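Local coordinates for protein Pcdhgc3 (Mus musculus, PDB 4ZI8), which probably acts as a calcium-dependent cell-adhesion protein of neurons, represented here by its first three extracellular cadherin repeats, at residues Y25-E30 against M76-R81; F35-V40 against R65-N70. All blocks are in the same frame, centred on the assembly; numbering follows the deposited sequence. Where two conformers were deposited one is given.

Interaction 1: residues Y25-E30 against M76-R81; sequences YEILEE and MFVNDR. With CA (calcium ion), chain P; CA (calcium ion), chain O.
Y25 and M76 meet across the two facing sheets of a cadherin repeat, a Greek-key β-sandwich and the first repeat of this fragment, and the contact runs from this apolar interior to the calcium-binding end of the repeat. The apolar part consists of two touches between strands 24-28 and 75-78, which belong to different sheets. The M76 methyl CE reaches the Y25 ring obliquely, 3.5 Å from CD2; the M76 chain leaves with CG anti to the backbone N (chi1 -176°) and bends at its last torsion to bring CE there. Y25 OH is hydrogen-bonded to D43. Further along, I27 CD1 packs 3.8 Å from V78 CG2; V37 packs on both side chains, and F67 on I27.

The polar part lies past the strand ends. R81, extended as far as NE, forms a side-on salt bridge with E30, its carboxylate and guanidinium planes 37° apart, in which NE bonds OE1 at 2.8 Å.

The calcium ions are bound from the 25-30 side. E29 bridges two of them, and D83, E85 and D120 help to complete the site E30 shares. R81 probably steadies the E30 carboxylate as a second-shell residue, since E30 OE2 both binds calcium and accepts the bond from R81 NH2 at 3.0 Å.

Interaction 2: residues F35-V40 against R65-N70; sequences FPVGNV and RFFEVN
The F67 ring meets V37 at its edge: methyl CG2 of V37 lies near the ring plane, 3.9 Å from CE1 and equally close to CD1, and the two side chains cross at about a right angle. Around the ring, I27, L82 and V96 add further contacts, so that the phenyl group sits buried between the two sheets of the cadherin β-sandwich. Strands 36-39 and 67-69 are the outer strands of one three-stranded antiparallel sheet, with 75-78 running between them. Their backbones therefore do not bond to each other, and the contact is made entirely by side chains that bridge over the central strand on the interior side.

The second touch is between two valines. V40 and V69 reach toward each other tip to tip, CG2 of V40 lying 4.1 Å from CG1 of V69 in the conformer given here, one of two for V69, so this touch is the less certain. V40 places that methyl between its own backbone N and carbonyl carbon (chi1 -53° for the other branch, CG1). L100 of the opposing sheet touches both valines, and M76 and L56 also pack on V69.

Between V37 and V40 the edge strand is irregular. V37 and G38 both face M76 of the central strand, a classic β bulge, after which N39 serves as N-cap of the short helix 40-44, its OD1 accepting a bond from the backbone N of T42. Within 65-70, as a surface pair apart from the contact itself, R65 NE forms a salt bridge with E68 OE2 (2.8 Å), the nitrogen lying nearly along the C-O axis.

Interactions 1 and 2, with centres about 7 Å apart, show how a β-sandwich builds one core from contacts in two directions: the apolar half of interaction 1 joins one sheet to the other, through strand 75-78, while interaction 2 spans a single sheet from edge to edge. That same strand runs between the partners of the second. Backbone bonds tie them together, probably from M76 N to G38 O (2.8 Å) and from N79 N to F66 O (2.6 Å). Calcium lies at one end of this framework: E29 and E30 bind it directly, whereas the F67 side chain remains about 13 Å from a calcium ion.

Interaction 1: residues Y25-E30 against M76-R81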
loop_
_atom_site.group_PDB
_atom_site.type_symbol
_atom_site.label_atom_id
_atom_site.label_comp_id
_atom_site.label_asym_id
_atom_site.label_seq_id
_atom_site.Cartn_x
_atom_site.Cartn_y
_atom_site.Cartn_z
ATOM N N TYR B 25 -24.495 39.219 -32.540
ATOM C CA TYR B 25 -24.117 39.994 -31.365
ATOM C C TYR B 25 -23.347 39.093 -30.403
ATOM O O TYR B 25 -23.457 37.885 -30.482
ATOM C CB TYR B 25 -25.343 40.563 -30.666
ATOM C CG TYR B 25 -26.239 41.380 -31.577
ATOM C CD1 TYR B 25 -25.867 42.639 -31.996
ATOM C CD2 TYR B 25 -27.448 40.880 -32.008
ATOM C CE1 TYR B 25 -26.701 43.398 -32.833
ATOM C CE2 TYR B 25 -28.290 41.625 -32.836
ATOM C CZ TYR B 25 -27.910 42.875 -33.244
ATOM O OH TYR B 25 -28.751 43.592 -34.071
ATOM N N GLU B 26 -22.590 39.704 -29.501
ATOM C CA GLU B 26 -21.764 38.969 -28.537
ATOM C C GLU B 26 -21.968 39.641 -27.216
ATOM O O GLU B 26 -21.778 40.849 -27.104
ATOM C CB GLU B 26 -20.284 38.995 -28.929
ATOM C CG GLU B 26 -20.047 38.576 -30.378
ATOM C CD GLU B 26 -18.605 38.224 -30.689
ATOM O OE1 GLU B 26 -17.692 38.719 -29.984
ATOM O OE2 GLU B 26 -18.397 37.444 -31.648
ATOM N N ILE B 27 -22.403 38.879 -26.219
ATOM C CA ILE B 27 -22.647 39.445 -24.902
ATOM C C ILE B 27 -22.091 38.509 -23.838
ATOM O O ILE B 27 -21.900 37.326 -24.101
ATOM C CB ILE B 27 -24.158 39.679 -24.634
ATOM C CG1 ILE B 27 -24.922 38.364 -24.636
ATOM C CG2 ILE B 27 -24.778 40.592 -25.722
ATOM C CD1 ILE B 27 -26.394 38.532 -24.113
ATOM N N LEU B 28 -21.855 39.041 -22.647
ATOM C CA LEU B 28 -21.524 38.209 -21.502
ATOM C C LEU B 28 -22.706 37.370 -21.065
ATOM O O LEU B 28 -23.860 37.848 -21.089
ATOM C CB LEU B 28 -21.072 39.083 -20.330
ATOM C CG LEU B 28 -19.805 39.919 -20.474
ATOM C CD1 LEU B 28 -19.546 40.710 -19.181
ATOM C CD2 LEU B 28 -18.618 39.033 -20.843
ATOM N N GLU B 29 -22.449 36.137 -20.613
ATOM C CA GLU B 29 -23.530 35.377 -20.001
ATOM C C GLU B 29 -24.051 36.075 -18.751
ATOM O O GLU B 29 -23.396 36.940 -18.170
ATOM C CB GLU B 29 -23.069 33.945 -19.634
ATOM C CG GLU B 29 -21.807 33.930 -18.723
ATOM C CD GLU B 29 -21.595 32.604 -17.996
ATOM O OE1 GLU B 29 -22.573 31.879 -17.702
ATOM O OE2 GLU B 29 -20.431 32.277 -17.739
ATOM N N GLU B 30 -25.233 35.660 -18.324
ATOM C CA GLU B 30 -25.787 35.981 -17.031
ATOM C C GLU B 30 -26.162 37.462 -16.945
ATOM O O GLU B 30 -26.223 38.019 -15.871
ATOM C CB GLU B 30 -24.804 35.572 -15.903
ATOM C CG GLU B 30 -24.379 34.119 -15.975
ATOM C CD GLU B 30 -25.415 33.124 -15.461
ATOM O OE1 GLU B 30 -26.577 33.501 -15.139
ATOM O OE2 GLU B 30 -25.049 31.924 -15.354
ATOM N N MET B 76 -33.472 44.502 -29.431
ATOM C CA MET B 76 -33.464 43.128 -28.943
ATOM C C MET B 76 -32.826 43.110 -27.565
ATOM O O MET B 76 -31.818 43.794 -27.342
ATOM C CB MET B 76 -32.696 42.206 -29.872
ATOM C CG MET B 76 -32.757 40.753 -29.423
ATOM S SD MET B 76 -32.129 39.598 -30.633
ATOM C CE MET B 76 -30.407 39.869 -30.485
ATOM N N PHE B 77 -33.405 42.350 -26.642
ATOM C CA PHE B 77 -32.917 42.360 -25.275
ATOM C C PHE B 77 -32.981 40.983 -24.663
ATOM O O PHE B 77 -33.668 40.113 -25.171
ATOM C CB PHE B 77 -33.717 43.339 -24.418
ATOM C CG PHE B 77 -35.192 43.103 -24.448
ATOM C CD1 PHE B 77 -35.784 42.231 -23.545
ATOM C CD2 PHE B 77 -35.996 43.768 -25.367
ATOM C CE1 PHE B 77 -37.133 41.997 -23.563
ATOM C CE2 PHE B 77 -37.361 43.553 -25.384
ATOM C CZ PHE B 77 -37.931 42.664 -24.480
ATOM N N VAL B 78 -32.254 40.808 -23.561
ATOM C CA VAL B 78 -32.188 39.521 -22.859
ATOM C C VAL B 78 -33.516 39.270 -22.166
ATOM O O VAL B 78 -33.992 40.114 -21.423
ATOM C CB VAL B 78 -31.024 39.504 -21.844
ATOM C CG1 VAL B 78 -31.108 38.281 -20.917
ATOM C CG2 VAL B 78 -29.695 39.529 -22.606
ATOM N N ASN B 79 -34.134 38.126 -22.430
ATOM C CA ASN B 79 -35.464 37.882 -21.868
ATOM C C ASN B 79 -35.501 36.714 -20.863
ATOM O O ASN B 79 -36.474 36.524 -20.164
ATOM C CB ASN B 79 -36.453 37.634 -23.021
ATOM C CG ASN B 79 -37.873 37.381 -22.545
ATOM O OD1 ASN B 79 -38.487 38.231 -21.913
ATOM N ND2 ASN B 79 -38.400 36.213 -22.863
ATOM N N ASP B 80 -34.433 35.941 -20.788
ATOM C CA ASP B 80 -34.362 34.839 -19.823
ATOM C C ASP B 80 -32.887 34.618 -19.474
ATOM O O ASP B 80 -31.988 35.135 -20.169
ATOM C CB ASP B 80 -34.993 33.570 -20.418
ATOM C CG ASP B 80 -35.394 32.528 -19.366
ATOM O OD1 ASP B 80 -35.050 32.649 -18.166
ATOM O OD2 ASP B 80 -36.053 31.547 -19.761
ATOM N N ARG B 81 -32.635 33.843 -18.424
ATOM C CA ARG B 81 -31.268 33.601 -17.994
ATOM C C ARG B 81 -30.460 32.891 -19.063
ATOM O O ARG B 81 -30.873 31.864 -19.610
ATOM C CB ARG B 81 -31.252 32.790 -16.717
ATOM C CG ARG B 81 -29.864 32.365 -16.333
ATOM C CD ARG B 81 -29.813 31.814 -14.908
ATOM N NE ARG B 81 -28.429 31.510 -14.539
ATOM C CZ ARG B 81 -28.069 30.566 -13.677
ATOM N NH1 ARG B 81 -28.983 29.834 -13.068
ATOM N NH2 ARG B 81 -26.780 30.370 -13.420
HETATM CA CA CA P . -23.076 30.694 -15.689
HETATM CA CA CA O . -19.152 30.811 -16.578
HETATM O O HOH W 1 -23.303 29.485 -13.616
#

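Interaction 2: residues F35-V40 against R65-N70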
loop_
_atom_site.group_PDB
_atom_site.type_symbol
_atom_site.label_atom_id
_atom_site.label_comp_id
_atom_site.label_asym_id
_atom_site.label_seq_id
_atom_site.Cartn_x
_atom_site.Cartn_y
_atom_site.Cartn_z
ATOM N N PHE B 35 -31.470 43.478 -20.527
ATOM C CA PHE B 35 -30.170 43.879 -21.044
ATOM C C PHE B 35 -30.209 44.007 -22.556
ATOM O O PHE B 35 -30.544 43.041 -23.253
ATOM C CB PHE B 35 -29.100 42.869 -20.632
ATOM C CG PHE B 35 -27.715 43.220 -21.089
ATOM C CD1 PHE B 35 -27.247 42.792 -22.323
ATOM C CD2 PHE B 35 -26.858 43.941 -20.259
ATOM C CE1 PHE B 35 -25.946 43.084 -22.729
ATOM C CE2 PHE B 35 -25.567 44.237 -20.655
ATOM C CZ PHE B 35 -25.109 43.817 -21.891
ATOM N N PRO B 36 -29.832 45.191 -23.073
ATOM C CA PRO B 36 -29.902 45.485 -24.509
ATOM C C PRO B 36 -28.776 44.809 -25.289
ATOM O O PRO B 36 -27.585 44.954 -24.991
ATOM C CB PRO B 36 -29.806 47.023 -24.564
ATOM C CG PRO B 36 -29.119 47.421 -23.328
ATOM C CD PRO B 36 -29.374 46.351 -22.284
ATOM N N VAL B 37 -29.174 44.045 -26.298
ATOM C CA VAL B 37 -28.256 43.236 -27.077
ATOM C C VAL B 37 -27.906 43.947 -28.400
ATOM O O VAL B 37 -26.757 43.986 -28.829
ATOM C CB VAL B 37 -28.881 41.843 -27.311
ATOM C CG1 VAL B 37 -27.988 40.980 -28.122
ATOM C CG2 VAL B 37 -29.177 41.187 -25.982
ATOM N N GLY B 38 -28.898 44.524 -29.054
ATOM C CA GLY B 38 -28.634 45.245 -30.285
ATOM C C GLY B 38 -29.959 45.720 -30.823
ATOM O O GLY B 38 -30.990 45.405 -30.240
ATOM N N ASN B 39 -29.940 46.499 -31.900
ATOM C CA ASN B 39 -31.177 46.880 -32.553
ATOM C C ASN B 39 -31.208 46.213 -33.906
ATOM O O ASN B 39 -30.409 46.540 -34.778
ATOM C CB ASN B 39 -31.291 48.401 -32.693
ATOM C CG ASN B 39 -32.659 48.819 -33.116
ATOM O OD1 ASN B 39 -33.086 48.510 -34.221
ATOM N ND2 ASN B 39 -33.373 49.494 -32.237
ATOM N N VAL B 40 -32.125 45.274 -34.092
ATOM C CA VAL B 40 -32.145 44.497 -35.318
ATOM C C VAL B 40 -32.786 45.278 -36.444
ATOM O O VAL B 40 -32.636 44.920 -37.592
ATOM C CB VAL B 40 -32.877 43.156 -35.133
ATOM C CG1 VAL B 40 -32.271 42.412 -33.937
ATOM C CG2 VAL B 40 -34.404 43.358 -34.973
ATOM N N ARG B 65 -37.247 31.291 -24.536
ATOM C CA ARG B 65 -37.157 32.595 -25.176
ATOM C C ARG B 65 -36.086 33.454 -24.523
ATOM O O ARG B 65 -36.361 34.319 -23.680
ATOM C CB ARG B 65 -38.514 33.281 -25.139
ATOM C CG ARG B 65 -39.590 32.410 -25.750
ATOM C CD ARG B 65 -40.677 33.250 -26.430
ATOM N NE ARG B 65 -41.421 34.036 -25.458
ATOM C CZ ARG B 65 -42.514 33.600 -24.836
ATOM N NH1 ARG B 65 -42.977 32.379 -25.092
ATOM N NH2 ARG B 65 -43.152 34.377 -23.962
ATOM N N PHE B 66 -34.857 33.220 -24.939
ATOM C CA PHE B 66 -33.702 33.878 -24.326
ATOM C C PHE B 66 -33.663 35.359 -24.667
ATOM O O PHE B 66 -33.142 36.174 -23.902
ATOM C CB PHE B 66 -32.417 33.209 -24.798
ATOM C CG PHE B 66 -32.241 31.796 -24.288
ATOM C CD1 PHE B 66 -32.058 31.554 -22.927
ATOM C CD2 PHE B 66 -32.237 30.720 -25.169
ATOM C CE1 PHE B 66 -31.863 30.241 -22.456
ATOM C CE2 PHE B 66 -32.057 29.426 -24.721
ATOM C CZ PHE B 66 -31.866 29.181 -23.350
ATOM N N PHE B 67 -34.217 35.686 -25.831
ATOM C CA PHE B 67 -34.229 37.051 -26.342
ATOM C C PHE B 67 -35.603 37.422 -26.818
ATOM O O PHE B 67 -36.357 36.583 -27.306
ATOM C CB PHE B 67 -33.246 37.204 -27.489
ATOM C CG PHE B 67 -31.868 36.845 -27.115
ATOM C CD1 PHE B 67 -31.058 37.749 -26.456
ATOM C CD2 PHE B 67 -31.390 35.578 -27.368
ATOM C CE1 PHE B 67 -29.755 37.380 -26.088
ATOM C CE2 PHE B 67 -30.094 35.198 -26.997
ATOM C CZ PHE B 67 -29.290 36.093 -26.354
ATOM N N GLU B 68 -35.934 38.685 -26.667
ATOM C CA GLU B 68 -37.164 39.201 -27.239
ATOM C C GLU B 68 -36.802 40.489 -27.954
ATOM O O GLU B 68 -35.730 41.036 -27.702
ATOM C CB GLU B 68 -38.211 39.435 -26.158
ATOM C CG GLU B 68 -38.845 38.146 -25.637
ATOM C CD GLU B 68 -39.895 37.536 -26.579
ATOM O OE1 GLU B 68 -40.022 37.987 -27.745
ATOM O OE2 GLU B 68 -40.614 36.609 -26.139
ATOM N N VAL B 69 -37.675 40.958 -28.849
ATOM C CA VAL B 69 -37.462 42.211 -29.558
ATOM C C VAL B 69 -38.651 43.120 -29.304
ATOM O O VAL B 69 -39.776 42.662 -29.308
ATOM C CB VAL B 69 -37.270 41.973 -31.076
ATOM C CG1 VAL B 69 -37.075 43.292 -31.812
ATOM C CG2 VAL B 69 -36.076 41.056 -31.314
ATOM N N ASN B 70 -38.389 44.394 -29.044
ATOM C CA ASN B 70 -39.418 45.412 -28.911
ATOM C C ASN B 70 -39.983 45.729 -30.312
ATOM O O ASN B 70 -39.275 46.301 -31.144
ATOM C CB ASN B 70 -38.804 46.647 -28.249
ATOM C CG ASN B 70 -39.794 47.755 -28.012
ATOM O OD1 ASN B 70 -40.824 47.863 -28.679
ATOM N ND2 ASN B 70 -39.465 48.621 -27.065
#